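Local coordinates for protein glycine oxidase (Bacillus cereus ATCC 14579, PDB 7CYX) that probably catalyses the FAD-dependent oxidation of glycine by molecular oxygen to glyoxylate, ammonium and hydrogen peroxide, a step linked to thiamine diphosphate biosynthesis, at residues Arg26-Ala31 with Leu351-Gln356; Gly94-Ala99 with Ala244-Glu249; Glu120-Leu125 with Gly143-Pro148; Asn187-Val192 with Glu202-Ala207. One frame throughout, in Å; residues are numbered along the deposited sequence.

Contact 1: residues Arg26-Ala31 with Leu351-Gln356; sequences RGHKVA and LIEGKQ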
loop_
_atom_site.group_PDB
_atom_site.type_symbol
_atom_site.label_atom_id
_atom_site.label_comp_id
_atom_site.label_asym_id
_atom_site.label_seq_id
_atom_site.Cartn_x
_atom_site.Cartn_y
_atom_site.Cartn_z
ATOM N N ARG A 26 12.996 -15.930 -14.532
ATOM C CA ARG A 26 13.954 -16.890 -15.108
ATOM C C ARG A 26 14.020 -16.752 -16.636
ATOM O O ARG A 26 14.529 -17.642 -17.302
ATOM C CB ARG A 26 13.554 -18.330 -14.743
ATOM C CG ARG A 26 13.781 -18.721 -13.286
ATOM C CD ARG A 26 13.091 -20.051 -12.961
ATOM N NE ARG A 26 12.931 -20.323 -11.537
ATOM C CZ ARG A 26 12.638 -21.513 -11.011
ATOM N NH1 ARG A 26 12.519 -22.575 -11.791
ATOM N NH2 ARG A 26 12.440 -21.633 -9.705
ATOM N N GLY A 27 13.470 -15.662 -17.192
ATOM C CA GLY A 27 13.646 -15.303 -18.612
ATOM C C GLY A 27 12.651 -15.943 -19.579
ATOM O O GLY A 27 12.894 -15.922 -20.802
ATOM N N HIS A 28 11.540 -16.503 -19.071
ATOM C CA HIS A 28 10.484 -17.083 -19.924
ATOM C C HIS A 28 9.520 -15.981 -20.365
ATOM O O HIS A 28 9.149 -15.169 -19.549
ATOM C CB HIS A 28 9.665 -18.138 -19.180
ATOM C CG HIS A 28 10.416 -19.359 -18.795
ATOM N ND1 HIS A 28 10.270 -20.547 -19.471
ATOM C CD2 HIS A 28 11.295 -19.586 -17.798
ATOM C CE1 HIS A 28 11.031 -21.457 -18.909
ATOM N NE2 HIS A 28 11.668 -20.897 -17.877
ATOM N N LYS A 29 9.107 -15.981 -21.639
ATOM C CA LYS A 29 8.159 -14.991 -22.134
ATOM C C LYS A 29 6.737 -15.466 -21.809
ATOM O O LYS A 29 6.256 -16.481 -22.312
ATOM C CB LYS A 29 8.432 -14.683 -23.610
ATOM C CG LYS A 29 9.812 -14.084 -23.895
ATOM C CD LYS A 29 10.488 -13.389 -22.695
ATOM C CE LYS A 29 11.929 -12.981 -22.938
ATOM N NZ LYS A 29 12.033 -11.560 -23.344
ATOM N N VAL A 30 6.086 -14.726 -20.909
ATOM C CA VAL A 30 4.892 -15.199 -20.239
ATOM C C VAL A 30 3.773 -14.184 -20.469
ATOM O O VAL A 30 4.028 -12.977 -20.634
ATOM C CB VAL A 30 5.117 -15.476 -18.741
ATOM C CG1 VAL A 30 6.087 -16.617 -18.512
ATOM C CG2 VAL A 30 5.571 -14.257 -17.977
ATOM N N ALA A 31 2.548 -14.715 -20.533
ATOM C CA ALA A 31 1.352 -13.926 -20.653
ATOM C C ALA A 31 0.343 -14.385 -19.596
ATOM O O ALA A 31 0.119 -15.571 -19.432
ATOM C CB ALA A 31 0.797 -14.054 -22.045
ATOM N N LEU A 351 8.995 -27.252 -12.478
ATOM C CA LEU A 351 8.385 -28.311 -13.261
ATOM C C LEU A 351 8.337 -27.946 -14.750
ATOM O O LEU A 351 8.486 -28.804 -15.628
ATOM C CB LEU A 351 6.965 -28.556 -12.742
ATOM C CG LEU A 351 6.122 -29.507 -13.585
ATOM C CD1 LEU A 351 6.781 -30.880 -13.647
ATOM C CD2 LEU A 351 4.708 -29.610 -13.020
ATOM N N ILE A 352 8.042 -26.686 -15.046
ATOM C CA ILE A 352 7.978 -26.260 -16.431
ATOM C C ILE A 352 9.381 -26.337 -17.057
ATOM O O ILE A 352 9.489 -26.608 -18.231
ATOM C CB ILE A 352 7.348 -24.855 -16.536
ATOM C CG1 ILE A 352 5.839 -24.932 -16.267
ATOM C CG2 ILE A 352 7.668 -24.208 -17.880
ATOM C CD1 ILE A 352 5.142 -23.596 -16.079
ATOM N N GLU A 353 10.433 -26.085 -16.257
ATOM C CA GLU A 353 11.846 -26.080 -16.710
ATOM C C GLU A 353 12.495 -27.473 -16.575
ATOM O O GLU A 353 13.711 -27.590 -16.635
ATOM C CB GLU A 353 12.690 -25.122 -15.861
ATOM C CG GLU A 353 12.483 -23.650 -16.160
ATOM C CD GLU A 353 13.485 -22.719 -15.493
ATOM O OE1 GLU A 353 14.065 -23.104 -14.444
ATOM O OE2 GLU A 353 13.685 -21.600 -16.019
ATOM N N GLY A 354 11.703 -28.514 -16.309
ATOM C CA GLY A 354 12.213 -29.865 -16.158
ATOM C C GLY A 354 13.093 -30.057 -14.929
ATOM O O GLY A 354 13.701 -31.112 -14.783
ATOM N N LYS A 355 13.148 -29.071 -14.024
ATOM C CA LYS A 355 14.066 -29.133 -12.869
ATOM C C LYS A 355 13.470 -29.978 -11.736
ATOM O O LYS A 355 14.190 -30.314 -10.788
ATOM C CB LYS A 355 14.423 -27.734 -12.350
ATOM C CG LYS A 355 15.290 -26.898 -13.286
ATOM C CD LYS A 355 15.733 -25.566 -12.714
ATOM C CE LYS A 355 16.558 -24.761 -13.705
ATOM N NZ LYS A 355 16.984 -23.454 -13.139
ATOM N N GLN A 356 12.168 -30.291 -11.819
ATOM C CA GLN A 356 11.472 -31.123 -10.824
ATOM C C GLN A 356 10.567 -32.115 -11.577
ATOM O O GLN A 356 10.180 -31.856 -12.724
ATOM C CB GLN A 356 10.766 -30.191 -9.827
ATOM C CG GLN A 356 10.477 -30.816 -8.469
ATOM C CD GLN A 356 10.327 -29.843 -7.320
ATOM O OE1 GLN A 356 9.754 -30.177 -6.281
ATOM N NE2 GLN A 356 10.853 -28.638 -7.478
#
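The E353 carboxylate lies across the side chains of both R26 and H28. E353 CG stands anti to the carbonyl carbon (chi1 -75°), and the chain is extended beyond it. This carries both oxygens out to the turn at R26-H28. OE2 accepts a hydrogen bond from H28 NE2 at 2.8 Å. The oxygen lies in the plane of the imidazole, and the donor reaches it on its anti side. NE2 is the donor, and the ring points this edge at the acid. OE1 meets R26 NH1 at 3.1 Å in a salt bridge. That bond is more bent, and NH1 approaches from well above the carboxylate plane. R26 CD packs 3.5 Å from OE2, so the aliphatic part of the arginine also borders the acid. Two helix ends meet at this place. Helix 14-25 and helix 341-352 each finish in a Schellman motif, with G27 and G354 as the positive-phi C-prime residues. H28 N bonds back to L23 O, and K355 N to D350 O. K355 NZ adds a second salt bridge to E353 OE1 at 3.2 Å. R26 NH1 is shared as well, because it also pairs with D350. E353 OE1 thus takes two cations, R26 and K355, and would probably steady both charges. The apolar side is slight: I352 CG2 comes within 4.5 Å of H28 CE1. I352 itself turns to L23 and to strand 203-206.

Contact 2: residues Gly94-Ala99 with Ala244-Glu249; sequences GIYRIA and APIFQE
I98 holds CG1 between its backbone N and carbonyl carbon (chi1 62°), and so does I246 (chi1 68°). These torsions bring the two CD1 methyls together at 3.9 Å. I98 CG1 also reaches Q248 CB at 3.8 Å, so the isoleucine bridges two residues of the opposite strand. The backbones form a parallel pair, with Y96 beside I246 and R97 beside F247. Y96 is bonded to the partner strand through both its N and its O. Its N donates to P245 O at 3.2 Å, and its O accepts F247 N at 2.6 Å. I98 N donates to F247 O at 2.9 Å. P245 O also sits at the edge of the Y96 ring, near its plane. The same ring has CE1 3.9 Å from A244 CB. At the start of the pair I95 crosses P245 at about a right angle, with CG1 3.8 Å from the proline CG. F247 is on the same face as R97, and the nearest atoms of its side chain and the bound FAD are about 7 Å apart. P245 comes close to L49, which binds FAD. R97 NE is held by Y147 OH. Helix 278-291 packs on I98, I246 and Q248 through I291. Helix 102-116 covers R97 and A99. Strand 143-147 flanks 95-99, and strand 251-256 flanks 246-248, which places this parallel step inside the large mixed sheet.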
loop_
_atom_site.group_PDB
_atom_site.type_symbol
_atom_site.label_atom_id
_atom_site.label_comp_id
_atom_site.label_asym_id
_atom_site.label_seq_id
_atom_site.Cartn_x
_atom_site.Cartn_y
_atom_site.Cartn_z
ATOM N N GLY A 94 3.300 -12.937 15.279
ATOM C CA GLY A 94 2.671 -14.128 15.869
ATOM C C GLY A 94 1.175 -14.149 15.660
ATOM O O GLY A 94 0.649 -13.189 15.131
ATOM N N ILE A 95 0.534 -15.243 16.054
ATOM C CA ILE A 95 -0.942 -15.406 15.948
ATOM C C ILE A 95 -1.422 -16.182 17.165
ATOM O O ILE A 95 -0.720 -17.083 17.590
ATOM C CB ILE A 95 -1.339 -16.138 14.662
ATOM C CG1 ILE A 95 -1.118 -15.278 13.421
ATOM C CG2 ILE A 95 -2.770 -16.599 14.762
ATOM C CD1 ILE A 95 -1.401 -15.996 12.146
ATOM N N TYR A 96 -2.584 -15.813 17.685
ATOM C CA TYR A 96 -3.183 -16.457 18.838
ATOM C C TYR A 96 -4.333 -17.358 18.384
ATOM O O TYR A 96 -5.154 -16.962 17.563
ATOM C CB TYR A 96 -3.714 -15.454 19.863
ATOM C CG TYR A 96 -2.697 -14.510 20.458
ATOM C CD1 TYR A 96 -2.422 -13.301 19.841
ATOM C CD2 TYR A 96 -2.038 -14.785 21.656
ATOM C CE1 TYR A 96 -1.509 -12.409 20.368
ATOM C CE2 TYR A 96 -1.127 -13.890 22.207
ATOM C CZ TYR A 96 -0.847 -12.702 21.547
ATOM O OH TYR A 96 0.038 -11.769 22.022
ATOM N N ARG A 97 -4.367 -18.583 18.913
ATOM C CA ARG A 97 -5.609 -19.322 18.965
ATOM C C ARG A 97 -6.216 -19.037 20.333
ATOM O O ARG A 97 -5.542 -19.198 21.331
ATOM C CB ARG A 97 -5.420 -20.833 18.840
ATOM C CG ARG A 97 -5.097 -21.347 17.447
ATOM C CD ARG A 97 -5.126 -22.870 17.450
ATOM N NE ARG A 97 -4.363 -23.457 16.361
ATOM C CZ ARG A 97 -4.895 -24.064 15.308
ATOM N NH1 ARG A 97 -6.210 -24.144 15.181
ATOM N NH2 ARG A 97 -4.105 -24.604 14.395
ATOM N N ILE A 98 -7.482 -18.625 20.373
ATOM C CA ILE A 98 -8.103 -18.286 21.642
ATOM C C ILE A 98 -9.180 -19.321 21.977
ATOM O O ILE A 98 -9.710 -19.989 21.086
ATOM C CB ILE A 98 -8.681 -16.864 21.594
ATOM C CG1 ILE A 98 -9.776 -16.743 20.531
ATOM C CG2 ILE A 98 -7.561 -15.852 21.394
ATOM C CD1 ILE A 98 -10.528 -15.459 20.609
ATOM N N ALA A 99 -9.516 -19.401 23.269
ATOM C CA ALA A 99 -10.569 -20.267 23.768
ATOM C C ALA A 99 -11.326 -19.539 24.878
ATOM O O ALA A 99 -10.704 -18.933 25.743
ATOM C CB ALA A 99 -9.983 -21.567 24.253
ATOM N N ALA A 244 -1.482 -8.482 17.037
ATOM C CA ALA A 244 -1.382 -9.703 16.243
ATOM C C ALA A 244 -2.774 -10.261 15.960
ATOM O O ALA A 244 -3.710 -10.060 16.729
ATOM C CB ALA A 244 -0.546 -10.719 16.985
ATOM N N PRO A 245 -2.939 -11.063 14.893
ATOM C CA PRO A 245 -4.242 -11.649 14.587
ATOM C C PRO A 245 -4.682 -12.617 15.698
ATOM O O PRO A 245 -3.848 -13.209 16.370
ATOM C CB PRO A 245 -4.004 -12.404 13.275
ATOM C CG PRO A 245 -2.687 -11.871 12.743
ATOM C CD PRO A 245 -1.886 -11.517 13.976
ATOM N N ILE A 246 -5.986 -12.758 15.879
ATOM C CA ILE A 246 -6.485 -13.784 16.830
ATOM C C ILE A 246 -7.318 -14.752 16.002
ATOM O O ILE A 246 -7.927 -14.327 15.039
ATOM C CB ILE A 246 -7.257 -13.207 18.023
ATOM C CG1 ILE A 246 -8.584 -12.600 17.585
ATOM C CG2 ILE A 246 -6.405 -12.233 18.806
ATOM C CD1 ILE A 246 -9.622 -13.626 17.250
ATOM N N PHE A 247 -7.302 -16.018 16.381
ATOM C CA PHE A 247 -8.013 -17.067 15.630
ATOM C C PHE A 247 -8.923 -17.804 16.598
ATOM O O PHE A 247 -8.590 -17.891 17.769
ATOM C CB PHE A 247 -6.968 -18.029 15.081
ATOM C CG PHE A 247 -7.337 -18.723 13.803
ATOM C CD1 PHE A 247 -7.294 -18.055 12.601
ATOM C CD2 PHE A 247 -7.697 -20.055 13.806
ATOM C CE1 PHE A 247 -7.629 -18.694 11.426
ATOM C CE2 PHE A 247 -8.033 -20.697 12.630
ATOM C CZ PHE A 247 -7.997 -20.011 11.444
ATOM N N GLN A 248 -10.050 -18.291 16.098
ATOM C CA GLN A 248 -10.989 -19.062 16.939
ATOM C C GLN A 248 -11.812 -19.979 16.042
ATOM O O GLN A 248 -12.787 -19.493 15.484
ATOM C CB GLN A 248 -11.897 -18.133 17.734
ATOM C CG GLN A 248 -12.641 -18.838 18.855
ATOM C CD GLN A 248 -13.795 -18.017 19.364
ATOM O OE1 GLN A 248 -14.658 -17.596 18.608
ATOM N NE2 GLN A 248 -13.829 -17.797 20.666
ATOM N N GLU A 249 -11.386 -21.235 15.907
ATOM C CA GLU A 249 -12.120 -22.259 15.126
ATOM C C GLU A 249 -12.474 -21.707 13.745
ATOM O O GLU A 249 -13.677 -21.693 13.417
ATOM C CB GLU A 249 -13.404 -22.623 15.865
ATOM C CG GLU A 249 -13.244 -23.679 16.925
ATOM C CD GLU A 249 -14.478 -24.546 17.042
ATOM O OE1 GLU A 249 -14.461 -25.661 16.504
ATOM O OE2 GLU A 249 -15.456 -24.091 17.640
#

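Contact 3: residues Glu120-Leu125 with Gly143-Pro148; sequences EDSYFL and GAVYYP
L125 and Y146 lie side by side on one face of the strand pair, pointing the same way, with L125 CD1 3.8 Å from Y146 CB. The other face carries F124 and V145. F124 sets CG anti to its backbone N (chi1 168°), which brings the ring back beside the start of strand 143-147. Its CZ comes 4.0 Å from the CA of G143, which has no side chain in the way. V145 CG2 lies at the edge of the F124 ring, near its plane, 4.5 Å from CD1. Further along, S122 CB packs 3.5 Å from Y147 CD1, and V145 CG1 lies over one face of the tyrosine ring, toward its rim. P148 CG meets the edge of the Y123 ring at CE2, 3.7 Å away, and the two groups cross at about a right angle. Four backbone bonds hold the strands. Y123 and Y146 exchange one pair, and L125 and A144 the other, with F124 and V145 as the non-hydrogen-bonded pair between them. L125 N to A144 O is short and straight, at 2.6 Å and 175°. At the polar edge, E120 bends at chi2 and brings OE1 to the rim of the Y147 ring, 3.4 Å from CE1. The phenol of Y146 is held by the K93 carbonyl. This is an antiparallel ladder at the border of a large mixed sheet, in which 123-126 is an outermost strand.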
loop_
_atom_site.group_PDB
_atom_site.type_symbol
_atom_site.label_atom_id
_atom_site.label_comp_id
_atom_site.label_asym_id
_atom_site.label_seq_id
_atom_site.Cartn_x
_atom_site.Cartn_y
_atom_site.Cartn_z
ATOM N N GLU A 120 7.924 -26.932 15.661
ATOM C CA GLU A 120 7.268 -25.607 15.648
ATOM C C GLU A 120 7.093 -25.110 17.094
ATOM O O GLU A 120 6.439 -25.780 17.913
ATOM C CB GLU A 120 5.923 -25.722 14.918
ATOM C CG GLU A 120 5.140 -24.417 14.778
ATOM C CD GLU A 120 3.650 -24.528 15.092
ATOM O OE1 GLU A 120 3.317 -25.037 16.188
ATOM O OE2 GLU A 120 2.821 -24.113 14.251
ATOM N N ASP A 121 7.674 -23.942 17.384
ATOM C CA ASP A 121 7.610 -23.329 18.736
ATOM C C ASP A 121 6.231 -22.698 18.947
ATOM O O ASP A 121 5.703 -22.098 18.015
ATOM C CB ASP A 121 8.746 -22.331 18.952
ATOM C CG ASP A 121 10.066 -22.956 19.378
ATOM O OD1 ASP A 121 10.121 -24.181 19.537
ATOM O OD2 ASP A 121 11.031 -22.203 19.547
ATOM N N SER A 122 5.684 -22.850 20.146
ATOM C CA SER A 122 4.352 -22.320 20.514
ATOM C C SER A 122 4.238 -22.380 22.030
ATOM O O SER A 122 4.838 -23.265 22.607
ATOM C CB SER A 122 3.276 -23.118 19.868
ATOM O OG SER A 122 3.037 -24.302 20.593
ATOM N N TYR A 123 3.500 -21.459 22.637
ATOM C CA TYR A 123 3.379 -21.417 24.112
ATOM C C TYR A 123 1.912 -21.309 24.503
ATOM O O TYR A 123 1.180 -20.557 23.887
ATOM C CB TYR A 123 4.141 -20.212 24.669
ATOM C CG TYR A 123 5.571 -20.145 24.210
ATOM C CD1 TYR A 123 6.563 -20.841 24.872
ATOM C CD2 TYR A 123 5.919 -19.439 23.078
ATOM C CE1 TYR A 123 7.875 -20.819 24.441
ATOM C CE2 TYR A 123 7.225 -19.405 22.630
ATOM C CZ TYR A 123 8.203 -20.100 23.312
ATOM O OH TYR A 123 9.484 -20.081 22.861
ATOM N N PHE A 124 1.504 -22.056 25.515
ATOM C CA PHE A 124 0.104 -21.935 25.962
ATOM C C PHE A 124 0.039 -20.759 26.921
ATOM O O PHE A 124 0.884 -20.659 27.799
ATOM C CB PHE A 124 -0.392 -23.193 26.666
ATOM C CG PHE A 124 -1.700 -22.978 27.377
ATOM C CD1 PHE A 124 -2.897 -23.082 26.703
ATOM C CD2 PHE A 124 -1.728 -22.602 28.705
ATOM C CE1 PHE A 124 -4.093 -22.861 27.355
ATOM C CE2 PHE A 124 -2.925 -22.392 29.360
ATOM C CZ PHE A 124 -4.105 -22.520 28.681
ATOM N N LEU A 125 -0.943 -19.893 26.726
ATOM C CA LEU A 125 -1.084 -18.721 27.605
ATOM C C LEU A 125 -2.400 -18.811 28.353
ATOM O O LEU A 125 -3.372 -19.318 27.822
ATOM C CB LEU A 125 -1.081 -17.458 26.753
ATOM C CG LEU A 125 0.282 -16.830 26.519
ATOM C CD1 LEU A 125 1.088 -17.691 25.582
ATOM C CD2 LEU A 125 0.111 -15.445 25.936
ATOM N N GLY A 143 -7.923 -19.254 27.921
ATOM C CA GLY A 143 -6.580 -19.568 27.473
ATOM C C GLY A 143 -6.392 -19.300 25.992
ATOM O O GLY A 143 -7.310 -18.881 25.275
ATOM N N ALA A 144 -5.185 -19.575 25.522
ATOM C CA ALA A 144 -4.849 -19.373 24.122
ATOM C C ALA A 144 -3.477 -19.981 23.850
ATOM O O ALA A 144 -2.675 -20.136 24.783
ATOM C CB ALA A 144 -4.846 -17.901 23.789
ATOM N N VAL A 145 -3.233 -20.304 22.574
ATOM C CA VAL A 145 -1.953 -20.763 22.107
ATOM C C VAL A 145 -1.375 -19.657 21.233
ATOM O O VAL A 145 -2.011 -19.235 20.280
ATOM C CB VAL A 145 -2.052 -22.096 21.345
ATOM C CG1 VAL A 145 -0.724 -22.507 20.731
ATOM C CG2 VAL A 145 -2.554 -23.214 22.235
ATOM N N TYR A 146 -0.172 -19.200 21.602
ATOM C CA TYR A 146 0.557 -18.217 20.869
ATOM C C TYR A 146 1.650 -18.907 20.042
ATOM O O TYR A 146 2.409 -19.729 20.558
ATOM C CB TYR A 146 1.124 -17.171 21.825
ATOM C CG TYR A 146 1.902 -16.083 21.132
ATOM C CD1 TYR A 146 1.258 -15.163 20.328
ATOM C CD2 TYR A 146 3.279 -15.983 21.263
ATOM C CE1 TYR A 146 1.957 -14.166 19.670
ATOM C CE2 TYR A 146 3.994 -14.988 20.615
ATOM C CZ TYR A 146 3.328 -14.077 19.814
ATOM O OH TYR A 146 4.002 -13.092 19.165
ATOM N N TYR A 147 1.700 -18.565 18.751
ATOM C CA TYR A 147 2.731 -19.000 17.829
ATOM C C TYR A 147 3.571 -17.799 17.401
ATOM O O TYR A 147 3.179 -17.082 16.488
ATOM C CB TYR A 147 2.108 -19.641 16.588
ATOM C CG TYR A 147 1.152 -20.771 16.863
ATOM C CD1 TYR A 147 1.596 -22.079 16.956
ATOM C CD2 TYR A 147 -0.206 -20.543 17.009
ATOM C CE1 TYR A 147 0.720 -23.129 17.191
ATOM C CE2 TYR A 147 -1.098 -21.584 17.231
ATOM C CZ TYR A 147 -0.635 -22.884 17.319
ATOM O OH TYR A 147 -1.501 -23.918 17.540
ATOM N N PRO A 148 4.768 -17.560 17.982
ATOM C CA PRO A 148 5.509 -16.328 17.707
ATOM C C PRO A 148 5.959 -16.167 16.247
ATOM O O PRO A 148 6.181 -15.048 15.832
ATOM C CB PRO A 148 6.771 -16.382 18.585
ATOM C CG PRO A 148 6.671 -17.679 19.376
ATOM C CD PRO A 148 5.531 -18.498 18.811
#

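Contact 4: residues Asn187-Val192 with Glu202-Ala207; sequences NKVTGV and EKVVIA
This is a small apolar packing contact between two sheets, where the three-stranded antiparallel sheet rests on the mixed, mostly parallel sheet of the FAD-binding fold. The strands 189-192 and 203-206 are not partners in a ladder. Their axes come no nearer than 7.0 Å and run 56° apart, and the backbones share no hydrogen bonds. Valine side chains fill the gap. V189 CG1 meets V204 CG2 at 3.7 Å, and the two side chains cross at about a right angle. V189 turns CG1 opposite its backbone N (chi1 156°), which directs this methyl at the other strand. V189 CG1 also lies 4.0 Å from K203 C. V192 CG2 reaches V204 CG2 from further along the strand, at 4.2 Å. One methyl of V204 thus serves both valines. V189 and V192 can face the same way because T190 and G191 form a classic beta bulge opposite R183, which shifts the strand's alternation. The chain turns a corner at E202, where it leaves the antiparallel sheet and enters strand 203-206. V189 O and E202 O stand 3.6 Å apart there, two acceptors that do not bond. Just past the strand, A207 touches the FAD. V192 also lies near V179, a residue that binds FAD. A three-stranded meander inserted before a main-sheet strand is consistent with many Rossmann-type flavoproteins. L327 of strand 327-331 packs on V189 and V204. I10 of strand 5-10 covers V192 and V204. On the other side, helix 341-352 reaches K203 and V205 through I352.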
loop_
_atom_site.group_PDB
_atom_site.type_symbol
_atom_site.label_atom_id
_atom_site.label_comp_id
_atom_site.label_asym_id
_atom_site.label_seq_id
_atom_site.Cartn_x
_atom_site.Cartn_y
_atom_site.Cartn_z
ATOM N N ASN A 187 -1.998 -33.120 -30.229
ATOM C CA ASN A 187 -1.729 -33.545 -28.859
ATOM C C ASN A 187 -0.662 -32.626 -28.237
ATOM O O ASN A 187 0.075 -33.031 -27.325
ATOM C CB ASN A 187 -1.301 -35.014 -28.814
ATOM C CG ASN A 187 -1.498 -35.641 -27.455
ATOM O OD1 ASN A 187 -0.538 -35.813 -26.708
ATOM N ND2 ASN A 187 -2.740 -35.953 -27.117
ATOM N N LYS A 188 -0.638 -31.382 -28.712
ATOM C CA LYS A 188 0.274 -30.353 -28.161
ATOM C C LYS A 188 -0.494 -29.044 -27.991
ATOM O O LYS A 188 -1.401 -28.779 -28.779
ATOM C CB LYS A 188 1.478 -30.143 -29.076
ATOM C CG LYS A 188 2.652 -31.065 -28.799
ATOM C CD LYS A 188 3.991 -30.479 -29.183
ATOM C CE LYS A 188 4.988 -30.491 -28.042
ATOM N NZ LYS A 188 5.466 -31.857 -27.735
ATOM N N VAL A 189 -0.138 -28.275 -26.971
ATOM C CA VAL A 189 -0.765 -26.950 -26.725
ATOM C C VAL A 189 -0.157 -25.968 -27.722
ATOM O O VAL A 189 1.038 -25.794 -27.680
ATOM C CB VAL A 189 -0.484 -26.500 -25.282
ATOM C CG1 VAL A 189 -0.575 -24.994 -25.138
ATOM C CG2 VAL A 189 -1.379 -27.206 -24.284
ATOM N N THR A 190 -0.961 -25.350 -28.580
ATOM C CA THR A 190 -0.385 -24.405 -29.566
ATOM C C THR A 190 -0.884 -22.993 -29.293
ATOM O O THR A 190 -0.390 -22.071 -29.928
ATOM C CB THR A 190 -0.776 -24.768 -30.993
ATOM O OG1 THR A 190 -2.193 -24.845 -30.944
ATOM C CG2 THR A 190 -0.189 -26.084 -31.436
ATOM N N GLY A 191 -1.834 -22.854 -28.383
ATOM C CA GLY A 191 -2.339 -21.516 -28.065
ATOM C C GLY A 191 -3.510 -21.565 -27.116
ATOM O O GLY A 191 -3.743 -22.610 -26.514
ATOM N N VAL A 192 -4.233 -20.458 -27.030
ATOM C CA VAL A 192 -5.390 -20.352 -26.110
ATOM C C VAL A 192 -6.460 -19.527 -26.822
ATOM O O VAL A 192 -6.097 -18.566 -27.471
ATOM C CB VAL A 192 -4.916 -19.729 -24.794
ATOM C CG1 VAL A 192 -5.282 -18.271 -24.691
ATOM C CG2 VAL A 192 -5.409 -20.508 -23.600
ATOM N N GLU A 202 3.123 -22.097 -26.200
ATOM C CA GLU A 202 3.642 -23.476 -26.270
ATOM C C GLU A 202 3.299 -24.247 -24.987
ATOM O O GLU A 202 3.386 -25.475 -24.952
ATOM C CB GLU A 202 5.165 -23.477 -26.482
ATOM C CG GLU A 202 5.598 -23.303 -27.939
ATOM C CD GLU A 202 7.068 -23.585 -28.222
ATOM O OE1 GLU A 202 7.471 -24.764 -28.096
ATOM O OE2 GLU A 202 7.816 -22.623 -28.551
ATOM N N LYS A 203 2.999 -23.514 -23.915
ATOM C CA LYS A 203 2.592 -24.097 -22.658
ATOM C C LYS A 203 1.444 -23.255 -22.105
ATOM O O LYS A 203 1.356 -22.056 -22.379
ATOM C CB LYS A 203 3.743 -24.160 -21.650
ATOM C CG LYS A 203 4.951 -24.994 -22.058
ATOM C CD LYS A 203 5.966 -25.121 -20.933
ATOM C CE LYS A 203 7.352 -25.547 -21.373
ATOM N NZ LYS A 203 7.310 -26.592 -22.422
ATOM N N VAL A 204 0.570 -23.910 -21.341
ATOM C CA VAL A 204 -0.539 -23.277 -20.687
ATOM C C VAL A 204 -0.500 -23.679 -19.220
ATOM O O VAL A 204 -0.149 -24.816 -18.931
ATOM C CB VAL A 204 -1.873 -23.692 -21.323
ATOM C CG1 VAL A 204 -3.026 -23.571 -20.344
ATOM C CG2 VAL A 204 -2.159 -22.873 -22.564
ATOM N N VAL A 205 -0.877 -22.746 -18.337
ATOM C CA VAL A 205 -1.181 -23.048 -16.955
ATOM C C VAL A 205 -2.597 -22.564 -16.605
ATOM O O VAL A 205 -2.932 -21.380 -16.758
ATOM C CB VAL A 205 -0.155 -22.433 -15.997
ATOM C CG1 VAL A 205 -0.394 -22.937 -14.586
ATOM C CG2 VAL A 205 1.274 -22.710 -16.446
ATOM N N ILE A 206 -3.396 -23.503 -16.091
ATOM C CA ILE A 206 -4.743 -23.268 -15.614
ATOM C C ILE A 206 -4.663 -22.817 -14.157
ATOM O O ILE A 206 -4.447 -23.649 -13.282
ATOM C CB ILE A 206 -5.603 -24.541 -15.756
ATOM C CG1 ILE A 206 -5.696 -25.022 -17.202
ATOM C CG2 ILE A 206 -6.992 -24.331 -15.176
ATOM C CD1 ILE A 206 -6.369 -26.371 -17.346
ATOM N N ALA A 207 -4.870 -21.512 -13.927
ATOM C CA ALA A 207 -4.888 -20.900 -12.618
ATOM C C ALA A 207 -6.185 -20.103 -12.417
ATOM O O ALA A 207 -6.139 -18.923 -12.051
ATOM C CB ALA A 207 -3.684 -19.999 -12.497
#

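The contacts fall into two pairs that lie far apart in the molecule. Contacts 2 and 3 are neighbours in the large mixed sheet, where strand 95-99 lies between 246-248 and 143-147. Contact 2 is buried and parallel. Contact 3 is antiparallel and partly exposed at the border. R97 N and V145 O join them through a probable hydrogen bond of 2.8 Å. Contacts 1 and 4 meet by the FAD-binding sheet, where I352 CG2 packs 3.6 Å from K203 CD. Contact 1 is a charged surface junction at two helix ends, whereas contact 4 is buried and held by valine methyls. Backbone bonds dominate only in contacts 2 and 3. The centres of contacts 3 and 4 are about 46 Å apart.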